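Local coordinates for protein tRNA (guanine(26)-N(2))-dimethyltransferase (Pyrococcus horikoshii, PDB 2EJU) that probably uses S-adenosyl-L-methionine to place two methyl groups on N2 of the guanine at position 26 of a number of tRNAs, at residues E73-D78 with T113-H118; A54-G59 with E85-N90; N35-V40 with G62-L67. All coordinates share one frame; numbering follows the deposited sequence.

Interaction 1 (E73-D78 with T113-H118); sequences EVWLND and TIVINH. With SAH (S-adenosyl-L-homocysteine), chain B.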
loop_
_atom_site.group_PDB
_atom_site.type_symbol
_atom_site.label_atom_id
_atom_site.label_comp_id
_atom_site.label_asym_id
_atom_site.label_seq_id
_atom_site.Cartn_x
_atom_site.Cartn_y
_atom_site.Cartn_z
ATOM N N GLU A 73 9.556 15.711 -12.739
ATOM C CA GLU A 73 10.610 14.833 -13.247
ATOM C C GLU A 73 10.232 13.399 -12.894
ATOM O O GLU A 73 10.149 13.042 -11.717
ATOM C CB GLU A 73 11.963 15.192 -12.625
ATOM C CG GLU A 73 13.139 14.411 -13.205
ATOM C CD GLU A 73 14.475 14.826 -12.610
ATOM O OE1 GLU A 73 14.880 15.995 -12.784
ATOM O OE2 GLU A 73 15.125 13.980 -11.965
ATOM N N VAL A 74 10.003 12.584 -13.919
ATOM C CA VAL A 74 9.592 11.202 -13.723
ATOM C C VAL A 74 10.601 10.189 -14.233
ATOM O O VAL A 74 10.970 10.200 -15.405
ATOM C CB VAL A 74 8.236 10.940 -14.421
ATOM C CG1 VAL A 74 7.756 9.522 -14.133
ATOM C CG2 VAL A 74 7.207 11.967 -13.956
ATOM N N TRP A 75 11.046 9.311 -13.341
ATOM C CA TRP A 75 11.992 8.270 -13.708
ATOM C C TRP A 75 11.265 6.926 -13.818
ATOM O O TRP A 75 10.474 6.565 -12.949
ATOM C CB TRP A 75 13.098 8.158 -12.654
ATOM C CG TRP A 75 14.023 9.337 -12.608
ATOM C CD1 TRP A 75 13.682 10.634 -12.386
ATOM C CD2 TRP A 75 15.448 9.313 -12.751
ATOM N NE1 TRP A 75 14.805 11.426 -12.375
ATOM C CE2 TRP A 75 15.904 10.642 -12.596
ATOM C CE3 TRP A 75 16.384 8.297 -12.990
ATOM C CZ2 TRP A 75 17.258 10.985 -12.675
ATOM C CZ3 TRP A 75 17.733 8.637 -13.069
ATOM C CH2 TRP A 75 18.157 9.972 -12.912
ATOM N N LEU A 76 11.528 6.206 -14.903
ATOM C CA LEU A 76 10.946 4.888 -15.120
ATOM C C LEU A 76 12.129 3.938 -15.199
ATOM O O LEU A 76 13.097 4.209 -15.901
ATOM C CB LEU A 76 10.150 4.838 -16.425
ATOM C CG LEU A 76 8.885 5.694 -16.473
ATOM C CD1 LEU A 76 9.254 7.136 -16.795
ATOM C CD2 LEU A 76 7.939 5.146 -17.531
ATOM N N ASN A 77 12.055 2.825 -14.484
ATOM C CA ASN A 77 13.154 1.877 -14.475
ATOM C C ASN A 77 12.732 0.416 -14.503
ATOM O O ASN A 77 11.698 0.041 -13.957
ATOM C CB ASN A 77 14.013 2.097 -13.230
ATOM C CG ASN A 77 15.153 1.111 -13.138
ATOM O OD1 ASN A 77 16.192 1.283 -13.779
ATOM N ND2 ASN A 77 14.960 0.057 -12.351
ATOM N N ASP A 78 13.561 -0.403 -15.136
ATOM C CA ASP A 78 13.321 -1.839 -15.198
ATOM C C ASP A 78 14.621 -2.526 -15.593
ATOM O O ASP A 78 15.399 -2.002 -16.388
ATOM C CB ASP A 78 12.223 -2.178 -16.202
ATOM C CG ASP A 78 11.545 -3.497 -15.889
ATOM O OD1 ASP A 78 10.360 -3.470 -15.498
ATOM O OD2 ASP A 78 12.194 -4.555 -16.020
ATOM N N THR A 113 10.178 16.301 -17.336
ATOM C CA THR A 113 11.388 15.588 -17.708
ATOM C C THR A 113 11.186 14.113 -17.416
ATOM O O THR A 113 10.880 13.729 -16.287
ATOM C CB THR A 113 12.602 16.107 -16.925
ATOM O OG1 THR A 113 12.850 17.466 -17.300
ATOM C CG2 THR A 113 13.850 15.260 -17.227
ATOM N N ILE A 114 11.361 13.292 -18.443
ATOM C CA ILE A 114 11.181 11.858 -18.298
ATOM C C ILE A 114 12.510 11.144 -18.481
ATOM O O ILE A 114 13.221 11.369 -19.457
ATOM C CB ILE A 114 10.165 11.341 -19.331
ATOM C CG1 ILE A 114 8.851 12.118 -19.178
ATOM C CG2 ILE A 114 9.927 9.848 -19.137
ATOM C CD1 ILE A 114 7.811 11.797 -20.229
ATOM N N VAL A 115 12.843 10.291 -17.523
ATOM C CA VAL A 115 14.087 9.540 -17.561
ATOM C C VAL A 115 13.761 8.053 -17.587
ATOM O O VAL A 115 13.176 7.526 -16.639
ATOM C CB VAL A 115 14.952 9.845 -16.318
ATOM C CG1 VAL A 115 16.300 9.139 -16.432
ATOM C CG2 VAL A 115 15.145 11.353 -16.176
ATOM N N ILE A 116 14.126 7.387 -18.677
ATOM C CA ILE A 116 13.874 5.958 -18.820
ATOM C C ILE A 116 15.204 5.260 -18.585
ATOM O O ILE A 116 16.177 5.495 -19.299
ATOM C CB ILE A 116 13.336 5.630 -20.226
ATOM C CG1 ILE A 116 12.231 6.620 -20.596
ATOM C CG2 ILE A 116 12.761 4.218 -20.246
ATOM C CD1 ILE A 116 11.670 6.422 -21.995
ATOM N N ASN A 117 15.237 4.402 -17.572
ATOM C CA ASN A 117 16.460 3.716 -17.198
ATOM C C ASN A 117 16.371 2.197 -17.331
ATOM O O ASN A 117 15.323 1.598 -17.097
ATOM C CB ASN A 117 16.800 4.097 -15.751
ATOM C CG ASN A 117 18.268 3.930 -15.426
ATOM O OD1 ASN A 117 19.120 4.636 -15.967
ATOM N ND2 ASN A 117 18.573 2.990 -14.535
ATOM N N HIS A 118 17.483 1.578 -17.711
ATOM C CA HIS A 118 17.545 0.125 -17.849
ATOM C C HIS A 118 18.555 -0.369 -16.826
ATOM O O HIS A 118 19.757 -0.240 -17.040
ATOM C CB HIS A 118 18.019 -0.268 -19.250
ATOM C CG HIS A 118 18.263 -1.738 -19.410
ATOM N ND1 HIS A 118 19.210 -2.249 -20.271
ATOM C CD2 HIS A 118 17.684 -2.806 -18.813
ATOM C CE1 HIS A 118 19.206 -3.567 -20.196
ATOM N NE2 HIS A 118 18.289 -3.932 -19.318
HETATM N N SAH B . 4.950 -1.510 -11.790
HETATM C CA SAH B . 4.005 -2.013 -12.610
HETATM C CB SAH B . 4.614 -3.424 -12.768
HETATM C CG SAH B . 5.650 -4.455 -12.506
HETATM S SD SAH B . 6.019 -6.075 -12.874
HETATM C C SAH B . 2.802 -1.544 -13.201
HETATM O O SAH B . 2.639 -2.097 -14.381
HETATM O OXT SAH B . 2.074 -0.720 -12.599
HETATM C "C5'" SAH B . 7.496 -6.208 -12.031
HETATM C "C4'" SAH B . 8.661 -6.385 -13.058
HETATM O "O4'" SAH B . 9.790 -6.070 -12.232
HETATM C "C3'" SAH B . 9.157 -6.499 -14.480
HETATM O "O3'" SAH B . 8.906 -5.573 -15.578
HETATM C "C2'" SAH B . 10.660 -6.729 -14.328
HETATM O "O2'" SAH B . 11.533 -7.110 -15.234
HETATM C "C1'" SAH B . 10.986 -6.448 -12.890
HETATM N N9 SAH B . 12.294 -6.500 -12.017
HETATM C C8 SAH B . 12.680 -7.613 -11.416
HETATM N N7 SAH B . 13.779 -7.406 -10.758
HETATM C C5 SAH B . 14.131 -6.154 -10.908
HETATM C C6 SAH B . 15.210 -5.383 -10.437
HETATM N N6 SAH B . 16.118 -5.945 -9.655
HETATM N N1 SAH B . 15.310 -4.028 -10.789
HETATM C C2 SAH B . 14.374 -3.422 -11.604
HETATM N N3 SAH B . 13.313 -4.162 -12.075
HETATM C C4 SAH B . 13.167 -5.529 -11.747
#

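Interaction 2 (A54-G59 with E85-N90); sequences ALSATG and ELMKRN. With SAH (S-adenosyl-L-homocysteine), chain B.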
loop_
_atom_site.group_PDB
_atom_site.type_symbol
_atom_site.label_atom_id
_atom_site.label_comp_id
_atom_site.label_asym_id
_atom_site.label_seq_id
_atom_site.Cartn_x
_atom_site.Cartn_y
_atom_site.Cartn_z
ATOM N N ALA A 54 10.068 2.578 -9.905
ATOM C CA ALA A 54 11.199 1.647 -9.824
ATOM C C ALA A 54 11.190 0.347 -10.625
ATOM O O ALA A 54 12.246 -0.131 -11.030
ATOM C CB ALA A 54 11.485 1.338 -8.356
ATOM N N LEU A 55 10.019 -0.243 -10.820
ATOM C CA LEU A 55 9.892 -1.478 -11.596
ATOM C C LEU A 55 8.668 -1.211 -12.462
ATOM O O LEU A 55 7.562 -1.647 -12.151
ATOM C CB LEU A 55 9.672 -2.673 -10.659
ATOM C CG LEU A 55 10.694 -2.772 -9.520
ATOM C CD1 LEU A 55 10.040 -2.317 -8.236
ATOM C CD2 LEU A 55 11.201 -4.195 -9.359
ATOM N N SER A 56 8.887 -0.477 -13.550
ATOM C CA SER A 56 7.811 -0.049 -14.435
ATOM C C SER A 56 7.284 -0.986 -15.515
ATOM O O SER A 56 6.192 -0.762 -16.030
ATOM C CB SER A 56 8.199 1.292 -15.073
ATOM O OG SER A 56 9.575 1.308 -15.382
ATOM N N ALA A 57 8.040 -2.018 -15.868
ATOM C CA ALA A 57 7.588 -2.955 -16.902
ATOM C C ALA A 57 7.286 -2.236 -18.224
ATOM O O ALA A 57 8.202 -1.869 -18.958
ATOM C CB ALA A 57 6.346 -3.705 -16.416
ATOM N N THR A 58 6.006 -2.040 -18.529
ATOM C CA THR A 58 5.623 -1.363 -19.764
ATOM C C THR A 58 5.797 0.144 -19.616
ATOM O O THR A 58 5.800 0.871 -20.608
ATOM C CB THR A 58 4.149 -1.622 -20.138
ATOM O OG1 THR A 58 3.296 -1.029 -19.152
ATOM C CG2 THR A 58 3.870 -3.120 -20.227
ATOM N N GLY A 59 5.933 0.598 -18.372
ATOM C CA GLY A 59 6.099 2.015 -18.093
ATOM C C GLY A 59 4.800 2.754 -17.822
ATOM O O GLY A 59 4.807 3.966 -17.609
ATOM N N GLU A 85 12.955 -1.388 -23.728
ATOM C CA GLU A 85 12.633 -1.037 -25.108
ATOM C C GLU A 85 11.175 -0.612 -25.254
ATOM O O GLU A 85 10.871 0.349 -25.962
ATOM C CB GLU A 85 12.943 -2.214 -26.038
ATOM C CG GLU A 85 14.439 -2.457 -26.195
ATOM C CD GLU A 85 15.152 -1.300 -26.885
ATOM O OE1 GLU A 85 16.391 -1.196 -26.754
ATOM O OE2 GLU A 85 14.477 -0.498 -27.569
ATOM N N LEU A 86 10.278 -1.318 -24.572
ATOM C CA LEU A 86 8.860 -0.993 -24.630
ATOM C C LEU A 86 8.572 0.317 -23.900
ATOM O O LEU A 86 7.706 1.099 -24.315
ATOM C CB LEU A 86 8.032 -2.117 -24.008
ATOM C CG LEU A 86 6.516 -1.906 -24.071
ATOM C CD1 LEU A 86 6.089 -1.751 -25.523
ATOM C CD2 LEU A 86 5.801 -3.083 -23.419
ATOM N N MET A 87 9.295 0.549 -22.806
ATOM C CA MET A 87 9.133 1.772 -22.025
ATOM C C MET A 87 9.418 2.996 -22.898
ATOM O O MET A 87 8.652 3.958 -22.900
ATOM C CB MET A 87 10.069 1.753 -20.807
ATOM C CG MET A 87 9.530 0.962 -19.607
ATOM S SD MET A 87 10.794 0.428 -18.405
ATOM C CE MET A 87 11.382 1.967 -17.819
ATOM N N LYS A 88 10.517 2.950 -23.645
ATOM C CA LYS A 88 10.886 4.059 -24.526
ATOM C C LYS A 88 9.812 4.286 -25.592
ATOM O O LYS A 88 9.426 5.421 -25.885
ATOM C CB LYS A 88 12.232 3.776 -25.208
ATOM C CG LYS A 88 13.444 3.801 -24.273
ATOM C CD LYS A 88 14.754 3.652 -25.045
ATOM C CE LYS A 88 14.857 2.288 -25.714
ATOM N NZ LYS A 88 16.139 2.101 -26.455
ATOM N N ARG A 89 9.322 3.194 -26.162
ATOM C CA ARG A 89 8.302 3.282 -27.189
ATOM C C ARG A 89 7.001 3.867 -26.643
ATOM O O ARG A 89 6.412 4.761 -27.246
ATOM C CB ARG A 89 8.058 1.894 -27.778
ATOM C CG ARG A 89 7.242 1.902 -29.046
ATOM C CD ARG A 89 7.402 0.582 -29.769
ATOM N NE ARG A 89 6.659 0.551 -31.024
ATOM C CZ ARG A 89 6.602 -0.511 -31.818
ATOM N NH1 ARG A 89 7.249 -1.621 -31.482
ATOM N NH2 ARG A 89 5.898 -0.466 -32.941
ATOM N N ASN A 90 6.555 3.377 -25.492
ATOM C CA ASN A 90 5.318 3.885 -24.921
ATOM C C ASN A 90 5.416 5.333 -24.472
ATOM O O ASN A 90 4.423 6.059 -24.505
ATOM C CB ASN A 90 4.848 2.995 -23.771
ATOM C CG ASN A 90 4.307 1.661 -24.261
ATOM O OD1 ASN A 90 3.636 1.601 -25.290
ATOM N ND2 ASN A 90 4.586 0.593 -23.522
HETATM N N SAH B . 4.950 -1.510 -11.790
HETATM C CA SAH B . 4.005 -2.013 -12.610
HETATM C CB SAH B . 4.614 -3.424 -12.768
HETATM C CG SAH B . 5.650 -4.455 -12.506
HETATM S SD SAH B . 6.019 -6.075 -12.874
HETATM C C SAH B . 2.802 -1.544 -13.201
HETATM O O SAH B . 2.639 -2.097 -14.381
HETATM O OXT SAH B . 2.074 -0.720 -12.599
HETATM C "C5'" SAH B . 7.496 -6.208 -12.031
HETATM C "C4'" SAH B . 8.661 -6.385 -13.058
HETATM O "O4'" SAH B . 9.790 -6.070 -12.232
HETATM C "C3'" SAH B . 9.157 -6.499 -14.480
HETATM O "O3'" SAH B . 8.906 -5.573 -15.578
HETATM C "C2'" SAH B . 10.660 -6.729 -14.328
HETATM O "O2'" SAH B . 11.533 -7.110 -15.234
HETATM C "C1'" SAH B . 10.986 -6.448 -12.890
HETATM N N9 SAH B . 12.294 -6.500 -12.017
HETATM C C8 SAH B . 12.680 -7.613 -11.416
HETATM N N7 SAH B . 13.779 -7.406 -10.758
HETATM C C5 SAH B . 14.131 -6.154 -10.908
HETATM C C6 SAH B . 15.210 -5.383 -10.437
HETATM N N6 SAH B . 16.118 -5.945 -9.655
HETATM N N1 SAH B . 15.310 -4.028 -10.789
HETATM C C2 SAH B . 14.374 -3.422 -11.604
HETATM N N3 SAH B . 13.313 -4.162 -12.075
HETATM C C4 SAH B . 13.167 -5.529 -11.747
#

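Interaction 3 (N35-V40 with G62-L67); sequences NRDIVV and GIRFAL. With SAH (S-adenosyl-L-homocysteine), chain B.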
loop_
_atom_site.group_PDB
_atom_site.type_symbol
_atom_site.label_atom_id
_atom_site.label_comp_id
_atom_site.label_asym_id
_atom_site.label_seq_id
_atom_site.Cartn_x
_atom_site.Cartn_y
_atom_site.Cartn_z
ATOM N N ASN A 35 -5.044 0.219 -8.720
ATOM C CA ASN A 35 -3.905 0.536 -7.866
ATOM C C ASN A 35 -3.270 1.812 -8.414
ATOM O O ASN A 35 -3.016 2.765 -7.671
ATOM C CB ASN A 35 -2.899 -0.621 -7.897
ATOM C CG ASN A 35 -1.668 -0.369 -7.030
ATOM O OD1 ASN A 35 -0.904 0.568 -7.266
ATOM N ND2 ASN A 35 -1.468 -1.217 -6.027
ATOM N N ARG A 36 -3.035 1.827 -9.724
ATOM C CA ARG A 36 -2.439 2.984 -10.391
ATOM C C ARG A 36 -3.284 4.241 -10.161
ATOM O O ARG A 36 -2.750 5.316 -9.880
ATOM C CB ARG A 36 -2.306 2.717 -11.894
ATOM C CG ARG A 36 -0.875 2.638 -12.418
ATOM C CD ARG A 36 -0.463 1.215 -12.778
ATOM N NE ARG A 36 -1.398 0.570 -13.708
ATOM C CZ ARG A 36 -1.342 -0.719 -14.043
ATOM N NH1 ARG A 36 -0.393 -1.497 -13.541
ATOM N NH2 ARG A 36 -2.257 -1.246 -14.839
ATOM N N ASP A 37 -4.605 4.110 -10.284
ATOM C CA ASP A 37 -5.496 5.250 -10.065
ATOM C C ASP A 37 -5.308 5.848 -8.673
ATOM O O ASP A 37 -5.212 7.067 -8.515
ATOM C CB ASP A 37 -6.970 4.847 -10.204
ATOM C CG ASP A 37 -7.411 4.696 -11.646
ATOM O OD1 ASP A 37 -6.967 5.492 -12.498
ATOM O OD2 ASP A 37 -8.220 3.788 -11.925
ATOM N N ILE A 38 -5.275 4.979 -7.669
ATOM C CA ILE A 38 -5.131 5.410 -6.288
ATOM C C ILE A 38 -3.891 6.272 -6.111
ATOM O O ILE A 38 -3.969 7.372 -5.565
ATOM C CB ILE A 38 -5.055 4.197 -5.322
ATOM C CG1 ILE A 38 -6.283 3.299 -5.499
ATOM C CG2 ILE A 38 -4.973 4.674 -3.878
ATOM C CD1 ILE A 38 -7.596 3.972 -5.188
ATOM N N VAL A 39 -2.746 5.784 -6.573
ATOM C CA VAL A 39 -1.523 6.557 -6.431
ATOM C C VAL A 39 -1.627 7.875 -7.202
ATOM O O VAL A 39 -1.169 8.921 -6.727
ATOM C CB VAL A 39 -0.269 5.742 -6.884
ATOM C CG1 VAL A 39 -0.421 5.267 -8.316
ATOM C CG2 VAL A 39 0.983 6.594 -6.730
ATOM N N VAL A 40 -2.243 7.838 -8.378
ATOM C CA VAL A 40 -2.409 9.053 -9.169
ATOM C C VAL A 40 -3.214 10.084 -8.371
ATOM O O VAL A 40 -2.864 11.270 -8.324
ATOM C CB VAL A 40 -3.130 8.757 -10.512
ATOM C CG1 VAL A 40 -3.710 10.034 -11.103
ATOM C CG2 VAL A 40 -2.147 8.139 -11.489
ATOM N N GLY A 62 4.725 5.222 -14.443
ATOM C CA GLY A 62 5.452 6.467 -14.608
ATOM C C GLY A 62 4.822 7.348 -15.676
ATOM O O GLY A 62 4.768 8.564 -15.523
ATOM N N ILE A 63 4.350 6.741 -16.762
ATOM C CA ILE A 63 3.717 7.512 -17.823
ATOM C C ILE A 63 2.485 8.225 -17.277
ATOM O O ILE A 63 2.279 9.409 -17.537
ATOM C CB ILE A 63 3.319 6.608 -19.017
ATOM C CG1 ILE A 63 4.574 6.124 -19.737
ATOM C CG2 ILE A 63 2.444 7.382 -19.992
ATOM C CD1 ILE A 63 4.303 5.189 -20.905
ATOM N N ARG A 64 1.666 7.512 -16.510
ATOM C CA ARG A 64 0.483 8.137 -15.942
ATOM C C ARG A 64 0.899 9.185 -14.906
ATOM O O ARG A 64 0.226 10.198 -14.735
ATOM C CB ARG A 64 -0.443 7.085 -15.328
ATOM C CG ARG A 64 -1.106 6.186 -16.374
ATOM C CD ARG A 64 -2.227 5.358 -15.769
ATOM N NE ARG A 64 -3.286 6.210 -15.247
ATOM C CZ ARG A 64 -4.223 5.812 -14.392
ATOM N NH1 ARG A 64 -4.239 4.561 -13.945
ATOM N NH2 ARG A 64 -5.144 6.672 -13.973
ATOM N N PHE A 65 2.010 8.955 -14.215
ATOM C CA PHE A 65 2.477 9.944 -13.247
ATOM C C PHE A 65 2.737 11.246 -14.011
ATOM O O PHE A 65 2.335 12.327 -13.586
ATOM C CB PHE A 65 3.779 9.487 -12.582
ATOM C CG PHE A 65 3.596 8.425 -11.528
ATOM C CD1 PHE A 65 4.709 7.832 -10.936
ATOM C CD2 PHE A 65 2.326 8.012 -11.130
ATOM C CE1 PHE A 65 4.565 6.840 -9.964
ATOM C CE2 PHE A 65 2.170 7.018 -10.157
ATOM C CZ PHE A 65 3.294 6.434 -9.575
ATOM N N ALA A 66 3.406 11.118 -15.154
ATOM C CA ALA A 66 3.738 12.267 -15.986
ATOM C C ALA A 66 2.508 12.930 -16.605
ATOM O O ALA A 66 2.403 14.155 -16.624
ATOM C CB ALA A 66 4.725 11.845 -17.086
ATOM N N LEU A 67 1.570 12.129 -17.099
ATOM C CA LEU A 67 0.371 12.675 -17.730
ATOM C C LEU A 67 -0.738 13.147 -16.797
ATOM O O LEU A 67 -1.496 14.053 -17.149
ATOM C CB LEU A 67 -0.237 11.645 -18.687
ATOM C CG LEU A 67 0.564 11.238 -19.925
ATOM C CD1 LEU A 67 -0.074 10.014 -20.555
ATOM C CD2 LEU A 67 0.626 12.401 -20.912
HETATM N N SAH B . 4.950 -1.510 -11.790
HETATM C CA SAH B . 4.005 -2.013 -12.610
HETATM C CB SAH B . 4.614 -3.424 -12.768
HETATM C CG SAH B . 5.650 -4.455 -12.506
HETATM S SD SAH B . 6.019 -6.075 -12.874
HETATM C C SAH B . 2.802 -1.544 -13.201
HETATM O O SAH B . 2.639 -2.097 -14.381
HETATM O OXT SAH B . 2.074 -0.720 -12.599
HETATM C "C5'" SAH B . 7.496 -6.208 -12.031
HETATM C "C4'" SAH B . 8.661 -6.385 -13.058
HETATM O "O4'" SAH B . 9.790 -6.070 -12.232
HETATM C "C3'" SAH B . 9.157 -6.499 -14.480
HETATM O "O3'" SAH B . 8.906 -5.573 -15.578
HETATM C "C2'" SAH B . 10.660 -6.729 -14.328
HETATM O "O2'" SAH B . 11.533 -7.110 -15.234
HETATM C "C1'" SAH B . 10.986 -6.448 -12.890
HETATM N N9 SAH B . 12.294 -6.500 -12.017
HETATM C C8 SAH B . 12.680 -7.613 -11.416
HETATM N N7 SAH B . 13.779 -7.406 -10.758
HETATM C C5 SAH B . 14.131 -6.154 -10.908
HETATM C C6 SAH B . 15.210 -5.383 -10.437
HETATM N N6 SAH B . 16.118 -5.945 -9.655
HETATM N N1 SAH B . 15.310 -4.028 -10.789
HETATM C C2 SAH B . 14.374 -3.422 -11.604
HETATM N N3 SAH B . 13.313 -4.162 -12.075
HETATM C C4 SAH B . 13.167 -5.529 -11.747
#

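Interaction 1 (E73-D78 with T113-H118)
With CG1 of Val115 trans to its backbone N (chi1 -175°) and the indole of Trp75 swung to the side of its own backbone N (chi1 -69°), the valine lies alongside the indole, over one face of the ring. Val115 CB stands 3.6 Å above the ring plane, and Val115 CG1 makes a CH-pi contact 3.7 Å from the centroid of the six-membered ring of Trp75. In the plane of the indole, Trp75 NE1 donates to Glu73 OE2 at 2.6 Å, an oxygen that also binds Tyr131 OH. Replacing Trp75 with an alanine would probably uncover both methyls of Val115 and leave Glu73 without its indole partner. Backbone bonds alternate between these adjacent parallel strands of the Rossmann-like methyltransferase sheet. As in many class I enzymes, strand 73-78 ends in an acidic residue that holds the cofactor ribose: Asp78 OD1 accepts from SAH O3' at 2.6 Å, and Asp78 OD2 accepts from SAH O2' at 2.8 Å. Just before it, Asn117 ND2 donates to Asn77 OD1 at 3.0 Å, the two amides being nearly coplanar; Arg105 NE takes Asn117 OD1. On the other face, Leu76 CD1 meets Ile114 CG2 at 3.6 Å.

Interaction 2 (A54-G59 with E85-N90)
Met87 lays its thioether along Ser56 and Ala57 in the cofactor-binding loop that follows strand 50-53, the counterpart of the loop after the first core strand in other class I methyltransferases. The loop folds as a type II' beta turn from Ser56 to Gly59, closed by Gly59 N donating to Ser56 O at 2.7 Å, and Gly59 then serves as N-cap of helix 60-68. Helix 81-92 packs against this turn.

The van der Waals contacts centre on Met87. Its chain bends at chi3 (64°), which brings Met87 CE to 3.1 Å from Ser56 OG, while Met87 CG sits 3.2 Å from Ala57 O. The serine hydroxyl has its hydrogen-bonding partner in Asn77 O, so the methyl packs against an oxygen already engaged. A beta carbon on Gly59 would press into Met87 CG, and the backbone there (phi 92°) would in any case drive it against the preceding carbonyl. One residue earlier in the helix, Leu86 lies side by side with Thr58, with Leu86 CD2 3.7 Å from Thr58 CG2; Val26 touches both residues.

Of the two segments, the loop is the one that meets the cofactor. SAH N donates to Leu55 O at 2.6 Å, Leu55 CD2 reaches the adenine at SAH C4, and Ala57 lies beside the ribose.

One hydrogen bond joins loop and helix. Asn90 uses both ends of its amide, OD1 accepting from Leu14 N and the amino group turning to the loop. Asn90 ND2 donates to Thr58 O at 3.2 Å; the bond is fairly straight (164° at the hydrogen), and the acceptor lies close to the amide plane of Asn90.

Interaction 3 (N35-V40 with G62-L67)
Asp37 OD1 is gripped by the end of Arg64 and by a backbone amide from beyond both helices. Arg64 NH2 donates to Asp37 OD1 at 2.6 Å, almost in the guanidinium plane and nearly in line with the carboxylate C-O bond, whereas Arg64 NH1 adds a weak bond to Asp37 OD1 at 3.2 Å. The third donor is Ala300 N, and Arg301 N holds OD2. Both Arg64 nitrogens go to the same oxygen, and the carboxylate and guanidinium planes stand 81° apart, so this is not a side-on pair.

A bend at chi3 (62°) turns the end of Arg64 across helix 33-46. Its NH1 comes to 3.4 Å from Arg36 CB, and Val40 CG2 stands 4.1 Å above the guanidinium plane, toward the rim. Beside this polar core, Val39 CG2 packs 3.7 Å from Phe65 CZ, at the far end of the ring.

The axes of segments 35-40 and 62-67 approach to 10.3 Å and cross at -36°. Helix 33-46 precedes the first strand of the Rossmann-like core, 50-53, and helix 60-68 links that strand to 73-78 in a beta-alpha-beta unit. Arg36, whose CB points toward helix 60-68, bends at chi2 and chi3 to the cofactor, where Arg36 NH1 donates to SAH OXT at 2.8 Å.

Glu8 pairs with both Arg36 NH2 and Arg64 NH1, and Glu68 pairs with Arg64 NE. The two buried arginines are therefore offset by acidic groups and the cofactor carboxylate, which probably helps hold Arg36 in line with the ligand, while Arg64 and the amides of Ala300 and Arg301 would favour an ionised Asp37.

How the interactions relate
The three contacts surround one end of the same Rossmann-like core and each hold a different part of the bound S-adenosyl-L-homocysteine, which Arg61, Asp120 and Ala121 also bind: interaction 1 supplies the carboxylate for the ribose hydroxyls, interaction 2 the loop carbonyl for the amino group, interaction 3 the arginine for the ligand carboxylate. Interactions 1 and 2 are nearest, with centres about 9 Å apart. Asp78 OD1 also accepts from Ala57 N at 2.8 Å, tying the ribose-binding acid to the loop. Interaction 3 is centred about 14 Å from each of the others; its segment 62-67, on helix 60-68, packs on the sheet through Gly62 O, 3.4 Å from Val74 CG1, and on helix 81-92 through Ile63 CD1, 3.6 Å from Asn90 CB.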